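Local coordinates for protein mannose-6-phosphate isomerase (Helicobacter pylori, PDB 2QH5) that probably transfers GMP from GTP to alpha-D-mannose 1-phosphate, giving GDP-mannose and diphosphate, and is represented here by its N-terminal nucleotidyltransferase domain, at residues Asp35-Ser38 with Leu39-Ser43; Lys45-Ala48 with Ser49-Asp52; Tyr63-Ala66 with Leu67-Lys71; Asp118-Ala121 with Tyr122-Ala125. One frame throughout, in Å; residues are numbered along the deposited sequence. Where two conformers were deposited one is given.

In the fold
All four interactions are local contacts between residues three to five apart, in the nucleotidyltransferase domain with its GT-A type fold. Each is partly buried: Ser38, Phe40 and Tyr63 lie inside, whereas Gln120 and Asn124 of interaction 4 form an exposed, polar flank. Interactions 1 and 2 treat the two ends of one helix, 39-48: a capping box with charged side chains starts it, and loosening backbone bonds with apolar packing close it. Interactions 3 and 4 lie on the helices that meet it, through Glu69 with Ser38 and, probably, Tyr122 with Asn47. Interaction 3 pairs an aromatic ring with leucine. Interactions 3 and 4 do not touch, their centres about 26 Å apart.

Interaction 1 (Asp35-Ser38 with Leu39-Ser43); sequences DHKS and LFELS
Ser38 and Glu41 share the same first torsion: OG of Ser38 (chi1 66°) and CG of Glu41 (chi1 67°) each stand between the backbone N and the carbonyl carbon of their own residue, which folds each side chain back over the main chain of the other. The result is a capping box at the start of helix 39-48. In the Ser38 conformer described, Glu41 N donates to Ser38 OG over 3.2 Å, and the bond is nearly straight at 168°. The return bond, from Ser38 N to Glu41 OE1 at 3.3 Å, is weak. Between these two bonds Glu41 CG packs 3.3 Å from Ser38 OG. The first helical turn is fixed further by Leu42 N, which lies 2.9 Å from its acceptor Ser38 O. Lys37 covers the other oxygen of Glu41. Its extended chain crosses the glutamate at about a right angle, and CD comes within 3.5 Å of Glu41 OE2 and 4.0 Å of Leu42 CD1. The contact is made by the methylenes, since Lys37 NZ stays 4.4 Å from Glu41 OE2, beyond salt-bridge range. Lys37 and Glu41 each have a further long, weak ionic partner, Glu73 and Lys32 respectively. Ser38 OG is also hydrogen-bonded to Glu69 OE2 of helix 63-69, and Phe40 packs on the same helix. In this conformer one hydroxyl can serve both as N-cap and as a tie between helices, while the Glu41 carboxylate, close to the positive end of the helix dipole, is probably stabilised in its charged form.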
ATOM      1  N   ASP A  35      19.167 -12.957   5.571  1.00109.53           N
ATOM      2  CA  ASP A  35      19.240 -14.412   5.740  1.00112.47           C
ATOM      3  C   ASP A  35      18.647 -15.162   4.546  1.00112.69           C
ATOM      4  O   ASP A  35      17.576 -15.770   4.643  1.00112.06           O
ATOM      5  CB  ASP A  35      18.601 -14.862   7.063  1.00113.85           C
ATOM      6  CG  ASP A  35      19.029 -16.264   7.470  1.00117.70           C
ATOM      7  OD1 ASP A  35      20.250 -16.502   7.615  1.00116.53           O
ATOM      8  OD2 ASP A  35      18.144 -17.130   7.648  1.00120.83           O
ATOM      9  N   HIS A  36      19.355 -15.079   3.419  1.00114.52           N
ATOM     10  CA  HIS A  36      18.977 -15.712   2.141  1.00115.40           C
ATOM     11  C   HIS A  36      17.688 -15.160   1.508  1.00110.87           C
ATOM     12  O   HIS A  36      17.348 -15.519   0.378  1.00109.99           O
ATOM     13  CB  HIS A  36      18.904 -17.247   2.261  1.00119.39           C
ATOM     14  CG  HIS A  36      20.102 -17.867   2.914  1.00127.26           C
ATOM     15  ND1 HIS A  36      21.346 -17.894   2.321  1.00131.49           N
ATOM     16  CD2 HIS A  36      20.241 -18.498   4.106  1.00130.63           C
ATOM     17  CE1 HIS A  36      22.202 -18.505   3.121  1.00132.96           C
ATOM     18  NE2 HIS A  36      21.556 -18.883   4.211  1.00132.63           N
ATOM     19  N   LYS A  37      16.988 -14.285   2.231  1.00105.15           N
ATOM     20  CA  LYS A  37      15.686 -13.783   1.791  1.00 97.12           C
ATOM     21  C   LYS A  37      15.678 -12.274   1.537  1.00 93.20           C
ATOM     22  O   LYS A  37      16.469 -11.525   2.118  1.00 94.53           O
ATOM     23  CB  LYS A  37      14.589 -14.178   2.786  1.00 95.16           C
ATOM     24  CG  LYS A  37      14.385 -15.685   2.905  1.00 95.47           C
ATOM     25  CD  LYS A  37      12.985 -16.040   3.379  1.00 96.25           C
ATOM     26  CE  LYS A  37      12.747 -17.545   3.307  1.00 97.32           C
ATOM     27  NZ  LYS A  37      11.324 -17.907   3.584  1.00 94.60           N
ATOM     28  N   SER A  38      14.779 -11.849   0.651  1.00 88.54           N
ATOM     29  CA  SER A  38      14.641 -10.439   0.287  0.50 84.22           C
ATOM     30  C   SER A  38      13.463  -9.790   1.005  1.00 82.25           C
ATOM     31  O   SER A  38      12.558 -10.481   1.488  1.00 81.72           O
ATOM     32  CB  SER A  38      14.465 -10.293  -1.226  0.50 83.25           C
ATOM     33  OG  SER A  38      13.239 -10.862  -1.654  0.50 77.12           O
ATOM     34  N   LEU A  39      13.483  -8.459   1.078  1.00 77.31           N
ATOM     35  CA  LEU A  39      12.376  -7.696   1.666  1.00 71.97           C
ATOM     36  C   LEU A  39      11.060  -8.030   0.978  1.00 71.50           C
ATOM     37  O   LEU A  39      10.047  -8.259   1.643  1.00 69.98           O
ATOM     38  CB  LEU A  39      12.636  -6.198   1.552  1.00 69.90           C
ATOM     39  CG  LEU A  39      13.610  -5.605   2.562  1.00 65.88           C
ATOM     40  CD1 LEU A  39      13.921  -4.147   2.216  1.00 68.09           C
ATOM     41  CD2 LEU A  39      13.038  -5.733   3.966  1.00 58.14           C
ATOM     42  N   PHE A  40      11.105  -8.072  -0.356  1.00 67.99           N
ATOM     43  CA  PHE A  40       9.979  -8.448  -1.199  1.00 64.71           C
ATOM     44  C   PHE A  40       9.346  -9.791  -0.812  1.00 65.90           C
ATOM     45  O   PHE A  40       8.136  -9.857  -0.594  1.00 63.58           O
ATOM     46  CB  PHE A  40      10.392  -8.443  -2.684  1.00 66.02           C
ATOM     47  CG  PHE A  40       9.320  -8.943  -3.617  1.00 62.78           C
ATOM     48  CD1 PHE A  40       8.298  -8.101  -4.038  1.00 57.48           C
ATOM     49  CD2 PHE A  40       9.330 -10.261  -4.067  1.00 54.90           C
ATOM     50  CE1 PHE A  40       7.301  -8.569  -4.877  1.00 54.55           C
ATOM     51  CE2 PHE A  40       8.338 -10.730  -4.909  1.00 49.56           C
ATOM     52  CZ  PHE A  40       7.323  -9.887  -5.312  1.00 59.54           C
ATOM     53  N   GLU A  41      10.144 -10.855  -0.718  1.00 67.91           N
ATOM     54  CA  GLU A  41       9.586 -12.164  -0.352  1.00 69.83           C
ATOM     55  C   GLU A  41       9.184 -12.262   1.122  1.00 69.49           C
ATOM     56  O   GLU A  41       8.288 -13.029   1.474  1.00 66.99           O
ATOM     57  CB  GLU A  41      10.520 -13.310  -0.744  1.00 73.11           C
ATOM     58  CG  GLU A  41      11.820 -13.376   0.014  1.00 82.71           C
ATOM     59  CD  GLU A  41      12.673 -14.543  -0.428  1.00 95.78           C
ATOM     60  OE1 GLU A  41      13.637 -14.309  -1.188  1.00 98.83           O
ATOM     61  OE2 GLU A  41      12.364 -15.694  -0.034  1.00 97.96           O
ATOM     62  N   LEU A  42       9.839 -11.475   1.971  1.00 70.69           N
ATOM     63  CA  LEU A  42       9.437 -11.354   3.369  1.00 68.16           C
ATOM     64  C   LEU A  42       8.065 -10.689   3.473  1.00 67.84           C
ATOM     65  O   LEU A  42       7.174 -11.200   4.167  1.00 66.98           O
ATOM     66  CB  LEU A  42      10.482 -10.563   4.157  1.00 69.19           C
ATOM     67  CG  LEU A  42      11.452 -11.263   5.124  1.00 65.19           C
ATOM     68  CD1 LEU A  42      11.386 -12.806   5.117  1.00 51.16           C
ATOM     69  CD2 LEU A  42      12.860 -10.754   4.858  1.00 58.72           C
ATOM     70  N   SER A  43       7.908  -9.564   2.767  1.00 63.22           N
ATOM     71  CA  SER A  43       6.639  -8.840   2.688  1.00 57.02           C
ATOM     72  C   SER A  43       5.537  -9.684   2.043  1.00 56.49           C
ATOM     73  O   SER A  43       4.377  -9.604   2.442  1.00 55.42           O
ATOM     74  CB  SER A  43       6.807  -7.536   1.914  1.00 56.14           C
ATOM     75  OG  SER A  43       7.655  -6.622   2.590  1.00 60.60           O
TER

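Interaction 2 (Lys45-Ala48 with Ser49-Asp52)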
ATOM      1  N   LYS A  45       5.371 -13.121   2.030  1.00 66.99           N
ATOM      2  CA  LYS A  45       5.091 -14.252   2.923  1.00 72.51           C
ATOM      3  C   LYS A  45       4.245 -13.834   4.118  1.00 68.03           C
ATOM      4  O   LYS A  45       3.299 -14.533   4.493  1.00 68.61           O
ATOM      5  CB  LYS A  45       6.411 -14.878   3.406  1.00 73.82           C
ATOM      6  CG  LYS A  45       6.271 -16.162   4.228  1.00 81.80           C
ATOM      7  CD  LYS A  45       7.606 -16.575   4.856  1.00 81.44           C
ATOM      8  CE  LYS A  45       7.506 -17.935   5.553  1.00 87.91           C
ATOM      9  NZ  LYS A  45       8.774 -18.303   6.255  1.00 83.70           N
ATOM     10  N   ARG A  46       4.596 -12.687   4.698  1.00 63.45           N
ATOM     11  CA  ARG A  46       3.935 -12.160   5.891  1.00 63.11           C
ATOM     12  C   ARG A  46       2.450 -11.859   5.692  1.00 64.98           C
ATOM     13  O   ARG A  46       1.649 -12.129   6.586  1.00 66.52           O
ATOM     14  CB  ARG A  46       4.718 -10.959   6.433  1.00 62.05           C
ATOM     15  CG  ARG A  46       3.931  -9.709   6.744  1.00 60.72           C
ATOM     16  CD  ARG A  46       4.806  -8.640   7.405  1.00 66.16           C
ATOM     17  NE  ARG A  46       6.188  -8.612   6.918  1.00 67.83           N
ATOM     18  CZ  ARG A  46       6.715  -7.637   6.180  1.00 74.12           C
ATOM     19  NH1 ARG A  46       5.986  -6.585   5.819  1.00 70.06           N
ATOM     20  NH2 ARG A  46       7.985  -7.715   5.798  1.00 75.32           N
ATOM     21  N   ASN A  47       2.082 -11.349   4.511  1.00 61.87           N
ATOM     22  CA  ASN A  47       0.680 -11.035   4.203  1.00 55.37           C
ATOM     23  C   ASN A  47      -0.110 -12.139   3.515  1.00 57.59           C
ATOM     24  O   ASN A  47      -1.336 -12.135   3.561  1.00 58.35           O
ATOM     25  CB  ASN A  47       0.585  -9.770   3.368  1.00 51.21           C
ATOM     26  CG  ASN A  47       1.075  -8.550   4.108  1.00 50.42           C
ATOM     27  OD1 ASN A  47       0.335  -7.942   4.881  1.00 52.18           O
ATOM     28  ND2 ASN A  47       2.324  -8.178   3.870  1.00 43.87           N
ATOM     29  N   ALA A  48       0.579 -13.076   2.869  1.00 63.63           N
ATOM     30  CA  ALA A  48      -0.100 -14.111   2.073  1.00 67.58           C
ATOM     31  C   ALA A  48      -0.969 -15.025   2.938  1.00 70.22           C
ATOM     32  O   ALA A  48      -2.007 -15.535   2.486  1.00 71.32           O
ATOM     33  CB  ALA A  48       0.915 -14.927   1.276  1.00 63.34           C
ATOM     34  N   SER A  49      -0.533 -15.196   4.186  1.00 73.72           N
ATOM     35  CA  SER A  49      -1.176 -16.050   5.183  1.00 75.47           C
ATOM     36  C   SER A  49      -2.494 -15.458   5.682  1.00 76.57           C
ATOM     37  O   SER A  49      -3.394 -16.187   6.118  1.00 77.55           O
ATOM     38  CB  SER A  49      -0.233 -16.209   6.371  1.00 76.30           C
ATOM     39  OG  SER A  49       1.082 -15.804   6.023  1.00 80.39           O
ATOM     40  N   LEU A  50      -2.590 -14.130   5.617  1.00 73.14           N
ATOM     41  CA  LEU A  50      -3.712 -13.385   6.177  1.00 65.43           C
ATOM     42  C   LEU A  50      -4.762 -13.094   5.109  1.00 65.71           C
ATOM     43  O   LEU A  50      -5.810 -12.512   5.394  1.00 66.28           O
ATOM     44  CB  LEU A  50      -3.209 -12.064   6.779  1.00 60.31           C
ATOM     45  CG  LEU A  50      -1.842 -12.050   7.483  1.00 64.43           C
ATOM     46  CD1 LEU A  50      -1.461 -10.654   7.920  1.00 66.59           C
ATOM     47  CD2 LEU A  50      -1.796 -12.990   8.677  1.00 67.40           C
ATOM     48  N   VAL A  51      -4.488 -13.524   3.881  1.00 65.99           N
ATOM     49  CA  VAL A  51      -5.190 -12.985   2.728  1.00 62.45           C
ATOM     50  C   VAL A  51      -5.678 -14.074   1.770  1.00 60.89           C
ATOM     51  O   VAL A  51      -5.166 -15.192   1.798  1.00 64.33           O
ATOM     52  CB  VAL A  51      -4.270 -11.947   2.036  1.00 63.86           C
ATOM     53  CG1 VAL A  51      -3.687 -12.461   0.722  1.00 63.16           C
ATOM     54  CG2 VAL A  51      -4.974 -10.639   1.889  1.00 63.28           C
ATOM     55  N   ASP A  52      -6.672 -13.750   0.941  1.00 62.81           N
ATOM     56  CA  ASP A  52      -7.238 -14.706  -0.032  1.00 68.87           C
ATOM     57  C   ASP A  52      -6.558 -14.695  -1.416  1.00 71.94           C
ATOM     58  O   ASP A  52      -6.405 -15.745  -2.053  1.00 73.45           O
ATOM     59  CB  ASP A  52      -8.740 -14.469  -0.214  1.00 70.46           C
ATOM     60  CG  ASP A  52      -9.528 -14.688   1.060  1.00 80.87           C
ATOM     61  OD1 ASP A  52      -8.999 -15.324   2.000  1.00 84.42           O
ATOM     62  OD2 ASP A  52     -10.685 -14.222   1.123  1.00 91.12           O
TER
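Leu50 and Val51 donate back to carbonyls near the C-terminal end of helix 39-48 as the chain leaves it. Leu50 N donates to Asn47 O over 3.1 Å, an i+3 to i bond, approaching from well above the carbonyl plane, 62° out of it, instead of on a lone pair. Val51 N reaches Ala48 O at 3.5 Å, a weak bond of the same spacing. Asn47 O is also flanked by carbon, with Val51 CB 3.3 Å away. Ser49 OG lies 3.0 Å from Lys45 O, one turn back along the chain. Arg46 O, between the carbonyls of Lys45 and Asn47, is covered by an apolar side chain: Leu50 CG stands beside its own backbone N (chi1 -36°), which lays it 3.6 Å from Arg46 O, with CD1 at a similar distance. The polar ends of the helix residues find their partners elsewhere. Asn47 is used on both sides of its amide, ND2 bonding to Ser43 O within the helix and OD1 probably to Tyr122 OH of helix 119-134. Arg46 NH2 is bonded to His114 O. Asp52 OD2 accepts from Ile5 N, which ties the loop to the start of strand 5-10. The turn belongs to a beta-alpha-beta crossover: strand 5-10, helix 39-48 and strand 53-59, the two strands being parallel neighbours in the sheet. Val51 packs on Ile5, Asn7 and Ile108 of strands 5-10 and 106-111, while Leu50 packs against Tyr122, Glu123 and Ile126 of helix 119-134.

Interaction 3 (Tyr63-Ala66 with Leu67-Lys71); sequences YFLA and LEEIK
The Tyr63 ring carries Leu67 CB over one face, the two side chains lying alongside and pointing the same way. At the edge of the ring, in its plane, sits Phe64 CE1, and Tyr63 CD1 in turn lies 3.4 Å above the plane of the Phe64 ring, over its centre. Both rings also have edge-to-face partners outside the helix, Phe81 for Tyr63 and Phe226 for Phe64. This is helix 63-69 of a beta-alpha-beta unit, running between strands 53-59 and 78-84. Tyr63 CG is anti to the backbone N (chi1 170°), which sends the ring alongside the next turn, where Leu67 CD1 rests 3.6 Å from CZ. Tyr63 OH is buried here with no polar partner and meets the same methyl at 3.3 Å. The backbone is helical, with Leu67 N donating to Tyr63 O at 2.8 Å. On another flank Leu65 and Glu69 run side by side, with Leu65 CD1 3.5 Å from Glu69 OE1; the other oxygen, OE2, is held by the Ser38 N-cap. Towards the C-terminal end the bonding weakens: Ala66 O takes weak bonds from both Glu69 N and Ile70 N, and the Ile70 side chain closes over the same oxygen, with CG1 3.4 Å from Ala66 O.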
ATOM      1  N   TYR A  63       9.400  -8.129 -13.449  1.00 54.56           N
ATOM      2  CA  TYR A  63       8.390  -9.184 -13.322  1.00 51.65           C
ATOM      3  C   TYR A  63       9.031 -10.533 -13.000  1.00 54.79           C
ATOM      4  O   TYR A  63       8.722 -11.146 -11.975  1.00 59.23           O
ATOM      5  CB  TYR A  63       7.507  -9.291 -14.578  1.00 51.48           C
ATOM      6  CG  TYR A  63       6.626 -10.527 -14.568  1.00 56.13           C
ATOM      7  CD1 TYR A  63       6.889 -11.612 -15.398  1.00 60.45           C
ATOM      8  CD2 TYR A  63       5.548 -10.624 -13.696  1.00 58.61           C
ATOM      9  CE1 TYR A  63       6.088 -12.757 -15.364  1.00 55.29           C
ATOM     10  CE2 TYR A  63       4.748 -11.754 -13.660  1.00 51.74           C
ATOM     11  CZ  TYR A  63       5.017 -12.813 -14.493  1.00 52.21           C
ATOM     12  OH  TYR A  63       4.211 -13.925 -14.445  1.00 51.83           O
ATOM     13  N   PHE A  64       9.943 -10.971 -13.865  1.00 55.85           N
ATOM     14  CA  PHE A  64      10.548 -12.298 -13.747  1.00 55.06           C
ATOM     15  C   PHE A  64      11.481 -12.438 -12.548  1.00 55.77           C
ATOM     16  O   PHE A  64      11.636 -13.533 -12.002  1.00 57.38           O
ATOM     17  CB  PHE A  64      11.245 -12.687 -15.051  1.00 55.09           C
ATOM     18  CG  PHE A  64      10.300 -12.809 -16.215  1.00 45.67           C
ATOM     19  CD1 PHE A  64       9.638 -14.017 -16.473  1.00 38.71           C
ATOM     20  CD2 PHE A  64      10.048 -11.709 -17.034  1.00 33.66           C
ATOM     21  CE1 PHE A  64       8.751 -14.122 -17.537  1.00 24.41           C
ATOM     22  CE2 PHE A  64       9.165 -11.792 -18.106  1.00 49.39           C
ATOM     23  CZ  PHE A  64       8.507 -13.009 -18.359  1.00 49.38           C
ATOM     24  N   LEU A  65      12.084 -11.322 -12.139  1.00 54.14           N
ATOM     25  CA  LEU A  65      12.819 -11.254 -10.881  1.00 53.18           C
ATOM     26  C   LEU A  65      11.885 -11.507  -9.679  1.00 55.69           C
ATOM     27  O   LEU A  65      12.178 -12.341  -8.812  1.00 59.35           O
ATOM     28  CB  LEU A  65      13.530  -9.897 -10.763  1.00 56.62           C
ATOM     29  CG  LEU A  65      14.422  -9.610  -9.553  1.00 53.41           C
ATOM     30  CD1 LEU A  65      15.405 -10.742  -9.325  1.00 61.42           C
ATOM     31  CD2 LEU A  65      15.159  -8.297  -9.752  1.00 48.99           C
ATOM     32  N   ALA A  66      10.758 -10.795  -9.651  1.00 54.01           N
ATOM     33  CA  ALA A  66       9.754 -10.943  -8.608  1.00 55.21           C
ATOM     34  C   ALA A  66       9.186 -12.365  -8.560  1.00 60.55           C
ATOM     35  O   ALA A  66       9.122 -12.984  -7.495  1.00 57.97           O
ATOM     36  CB  ALA A  66       8.641  -9.937  -8.825  1.00 54.10           C
ATOM     37  N   LEU A  67       8.796 -12.873  -9.727  1.00 64.34           N
ATOM     38  CA  LEU A  67       8.177 -14.186  -9.854  1.00 69.87           C
ATOM     39  C   LEU A  67       9.136 -15.287  -9.408  1.00 74.12           C
ATOM     40  O   LEU A  67       8.710 -16.313  -8.871  1.00 77.17           O
ATOM     41  CB  LEU A  67       7.756 -14.417 -11.304  1.00 68.08           C
ATOM     42  CG  LEU A  67       6.433 -15.092 -11.675  1.00 71.07           C
ATOM     43  CD1 LEU A  67       6.582 -15.684 -13.066  1.00 69.27           C
ATOM     44  CD2 LEU A  67       5.970 -16.168 -10.694  1.00 69.12           C
ATOM     45  N   GLU A  68      10.430 -15.058  -9.621  1.00 78.09           N
ATOM     46  CA  GLU A  68      11.466 -16.005  -9.217  1.00 83.59           C
ATOM     47  C   GLU A  68      11.582 -16.112  -7.700  1.00 82.79           C
ATOM     48  O   GLU A  68      11.769 -17.206  -7.161  1.00 85.33           O
ATOM     49  CB  GLU A  68      12.816 -15.598  -9.810  1.00 84.31           C
ATOM     50  CG  GLU A  68      13.870 -16.696  -9.816  1.00 88.54           C
ATOM     51  CD  GLU A  68      15.088 -16.320 -10.641  1.00 91.80           C
ATOM     52  OE1 GLU A  68      15.280 -16.926 -11.718  1.00 98.73           O
ATOM     53  OE2 GLU A  68      15.840 -15.410 -10.225  1.00 98.22           O
ATOM     54  N   GLU A  69      11.462 -14.975  -7.018  1.00 83.12           N
ATOM     55  CA  GLU A  69      11.689 -14.908  -5.575  1.00 80.94           C
ATOM     56  C   GLU A  69      10.540 -15.435  -4.725  1.00 82.05           C
ATOM     57  O   GLU A  69      10.713 -15.700  -3.536  1.00 82.69           O
ATOM     58  CB  GLU A  69      12.059 -13.490  -5.161  1.00 75.43           C
ATOM     59  CG  GLU A  69      13.505 -13.181  -5.447  1.00 77.53           C
ATOM     60  CD  GLU A  69      13.867 -11.741  -5.179  1.00 78.36           C
ATOM     61  OE1 GLU A  69      14.756 -11.225  -5.881  1.00 77.16           O
ATOM     62  OE2 GLU A  69      13.268 -11.125  -4.275  1.00 83.46           O
ATOM     63  N   ILE A  70       9.371 -15.586  -5.337  1.00 86.92           N
ATOM     64  CA  ILE A  70       8.209 -16.137  -4.647  1.00 92.45           C
ATOM     65  C   ILE A  70       7.725 -17.444  -5.282  1.00 97.94           C
ATOM     66  O   ILE A  70       6.549 -17.795  -5.181  1.00 99.17           O
ATOM     67  CB  ILE A  70       7.036 -15.117  -4.553  1.00 91.65           C
ATOM     68  CG1 ILE A  70       6.608 -14.634  -5.941  1.00 92.79           C
ATOM     69  CG2 ILE A  70       7.420 -13.945  -3.664  1.00 87.95           C
ATOM     70  CD1 ILE A  70       5.152 -14.241  -6.026  1.00 95.07           C
ATOM     71  N   LYS A  71       8.640 -18.163  -5.926  1.00103.29           N
ATOM     72  CA  LYS A  71       8.313 -19.454  -6.524  1.00106.96           C
ATOM     73  C   LYS A  71       8.086 -20.511  -5.442  1.00108.34           C
ATOM     74  O   LYS A  71       7.208 -21.365  -5.575  1.00108.09           O
ATOM     75  CB  LYS A  71       9.409 -19.894  -7.502  1.00108.61           C
ATOM     76  CG  LYS A  71       9.033 -21.056  -8.434  1.00109.94           C
ATOM     77  CD  LYS A  71       8.093 -20.629  -9.563  1.00108.50           C
ATOM     78  CE  LYS A  71       6.635 -20.978  -9.266  1.00106.87           C
ATOM     79  NZ  LYS A  71       5.706 -20.435 -10.297  1.00104.29           N
TER

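Interaction 4 (Asp118-Ala121 with Tyr122-Ala125)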
ATOM      1  N   ASP A 118       8.335  -8.704  14.627  1.00 96.31           N
ATOM      2  CA  ASP A 118       7.278  -9.248  15.477  1.00 95.26           C
ATOM      3  C   ASP A 118       6.048  -9.516  14.619  1.00 92.25           C
ATOM      4  O   ASP A 118       5.267  -8.610  14.338  1.00 92.87           O
ATOM      5  CB  ASP A 118       6.949  -8.303  16.640  1.00 97.24           C
ATOM      6  CG  ASP A 118       6.181  -8.993  17.766  1.00102.58           C
ATOM      7  OD1 ASP A 118       6.539  -8.769  18.941  1.00105.00           O
ATOM      8  OD2 ASP A 118       5.226  -9.756  17.489  1.00102.25           O
ATOM      9  N   LEU A 119       5.889 -10.768  14.206  1.00 90.27           N
ATOM     10  CA  LEU A 119       4.828 -11.152  13.285  1.00 88.43           C
ATOM     11  C   LEU A 119       3.477 -11.319  13.982  1.00 88.11           C
ATOM     12  O   LEU A 119       2.428 -11.272  13.337  1.00 87.66           O
ATOM     13  CB  LEU A 119       5.222 -12.427  12.533  1.00 90.16           C
ATOM     14  CG  LEU A 119       4.447 -12.768  11.254  1.00 94.56           C
ATOM     15  CD1 LEU A 119       5.393 -13.067  10.095  1.00 96.96           C
ATOM     16  CD2 LEU A 119       3.464 -13.917  11.492  1.00 95.88           C
ATOM     17  N   GLN A 120       3.501 -11.512  15.298  1.00 90.26           N
ATOM     18  CA  GLN A 120       2.261 -11.653  16.063  1.00 89.65           C
ATOM     19  C   GLN A 120       1.610 -10.292  16.301  1.00 84.96           C
ATOM     20  O   GLN A 120       0.389 -10.152  16.192  1.00 82.46           O
ATOM     21  CB  GLN A 120       2.501 -12.392  17.387  1.00 92.69           C
ATOM     22  CG  GLN A 120       1.223 -12.936  18.033  1.00 99.96           C
ATOM     23  CD  GLN A 120       0.331 -13.677  17.042  1.00103.88           C
ATOM     24  OE1 GLN A 120       0.734 -14.683  16.456  1.00106.66           O
ATOM     25  NE2 GLN A 120      -0.887 -13.176  16.852  1.00103.14           N
ATOM     26  N   ALA A 121       2.438  -9.298  16.611  1.00 80.23           N
ATOM     27  CA  ALA A 121       1.990  -7.917  16.757  1.00 81.16           C
ATOM     28  C   ALA A 121       1.504  -7.344  15.422  1.00 83.38           C
ATOM     29  O   ALA A 121       0.625  -6.469  15.393  1.00 85.05           O
ATOM     30  CB  ALA A 121       3.109  -7.064  17.326  1.00 80.41           C
ATOM     31  N   TYR A 122       2.089  -7.840  14.327  1.00 80.53           N
ATOM     32  CA  TYR A 122       1.661  -7.491  12.975  1.00 74.68           C
ATOM     33  C   TYR A 122       0.276  -8.044  12.690  1.00 72.06           C
ATOM     34  O   TYR A 122      -0.594  -7.330  12.200  1.00 70.92           O
ATOM     35  CB  TYR A 122       2.642  -8.031  11.930  1.00 75.46           C
ATOM     36  CG  TYR A 122       2.272  -7.643  10.514  1.00 78.28           C
ATOM     37  CD1 TYR A 122       2.598  -6.386  10.015  1.00 79.20           C
ATOM     38  CD2 TYR A 122       1.580  -8.524   9.677  1.00 76.56           C
ATOM     39  CE1 TYR A 122       2.254  -6.013   8.733  1.00 80.74           C
ATOM     40  CE2 TYR A 122       1.229  -8.157   8.387  1.00 76.50           C
ATOM     41  CZ  TYR A 122       1.572  -6.899   7.922  1.00 78.43           C
ATOM     42  OH  TYR A 122       1.244  -6.509   6.644  1.00 75.41           O
ATOM     43  N   GLU A 123       0.090  -9.321  13.001  1.00 70.26           N
ATOM     44  CA  GLU A 123      -1.143 -10.042  12.711  1.00 74.94           C
ATOM     45  C   GLU A 123      -2.335  -9.473  13.478  1.00 76.79           C
ATOM     46  O   GLU A 123      -3.464  -9.476  12.973  1.00 77.36           O
ATOM     47  CB  GLU A 123      -0.942 -11.511  13.069  1.00 77.42           C
ATOM     48  CG  GLU A 123      -1.834 -12.487  12.344  1.00 86.76           C
ATOM     49  CD  GLU A 123      -1.157 -13.840  12.152  1.00 96.72           C
ATOM     50  OE1 GLU A 123       0.092 -13.899  12.242  1.00100.52           O
ATOM     51  OE2 GLU A 123      -1.870 -14.838  11.901  1.00 97.87           O
ATOM     52  N   ASN A 124      -2.065  -8.994  14.696  1.00 80.11           N
ATOM     53  CA  ASN A 124      -3.070  -8.370  15.569  1.00 79.82           C
ATOM     54  C   ASN A 124      -3.567  -7.045  14.998  1.00 76.95           C
ATOM     55  O   ASN A 124      -4.781  -6.824  14.886  1.00 76.18           O
ATOM     56  CB  ASN A 124      -2.501  -8.131  16.978  1.00 82.32           C
ATOM     57  CG  ASN A 124      -2.224  -9.424  17.742  1.00 81.71           C
ATOM     58  OD1 ASN A 124      -2.940 -10.419  17.600  1.00 84.47           O
ATOM     59  ND2 ASN A 124      -1.181  -9.405  18.567  1.00 74.55           N
ATOM     60  N   ALA A 125      -2.611  -6.179  14.647  1.00 71.05           N
ATOM     61  CA  ALA A 125      -2.877  -4.890  13.997  1.00 68.33           C
ATOM     62  C   ALA A 125      -3.671  -5.035  12.697  1.00 67.32           C
ATOM     63  O   ALA A 125      -4.541  -4.211  12.400  1.00 65.48           O
ATOM     64  CB  ALA A 125      -1.575  -4.142  13.746  1.00 62.97           C
TER
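Asn124 lies back across the preceding turn, over Gln120. Its CB is 3.6 Å from Gln120 O, and a chi1 of -68°, which sets CG beside the backbone N, carries the amide over that carbonyl, CG to Gln120 O being 3.1 Å. OD1 then faces Gln120 NE2 at 3.5 Å. ND2 comes within 2.9 Å of Gln120 O, but the angle is too poor for a hydrogen bond; that carbonyl is served by Asn124 N. The two side-chain amides are turned 55° against each other, and Gln120 reaches Asn124 through a bend at chi2. Next to them Leu119 CD2 touches Glu123 OE1 at 3.5 Å. Asp118 caps the helix N-terminus: its OD2 receives Ala121 N at 3.0 Å, from above the carboxylate plane, and Gln120 N weakly. While Gln120 and Asn124 lie on an exposed flank, buried Tyr122 leads inward to helix 39-48, where its OH probably bonds to Asn47. Helix 119-134, which follows strand 106-111, thereby meets the C-terminal end of helix 39-48, and Asp118 adds a backbone bond to Ala264 beyond strand 257-261.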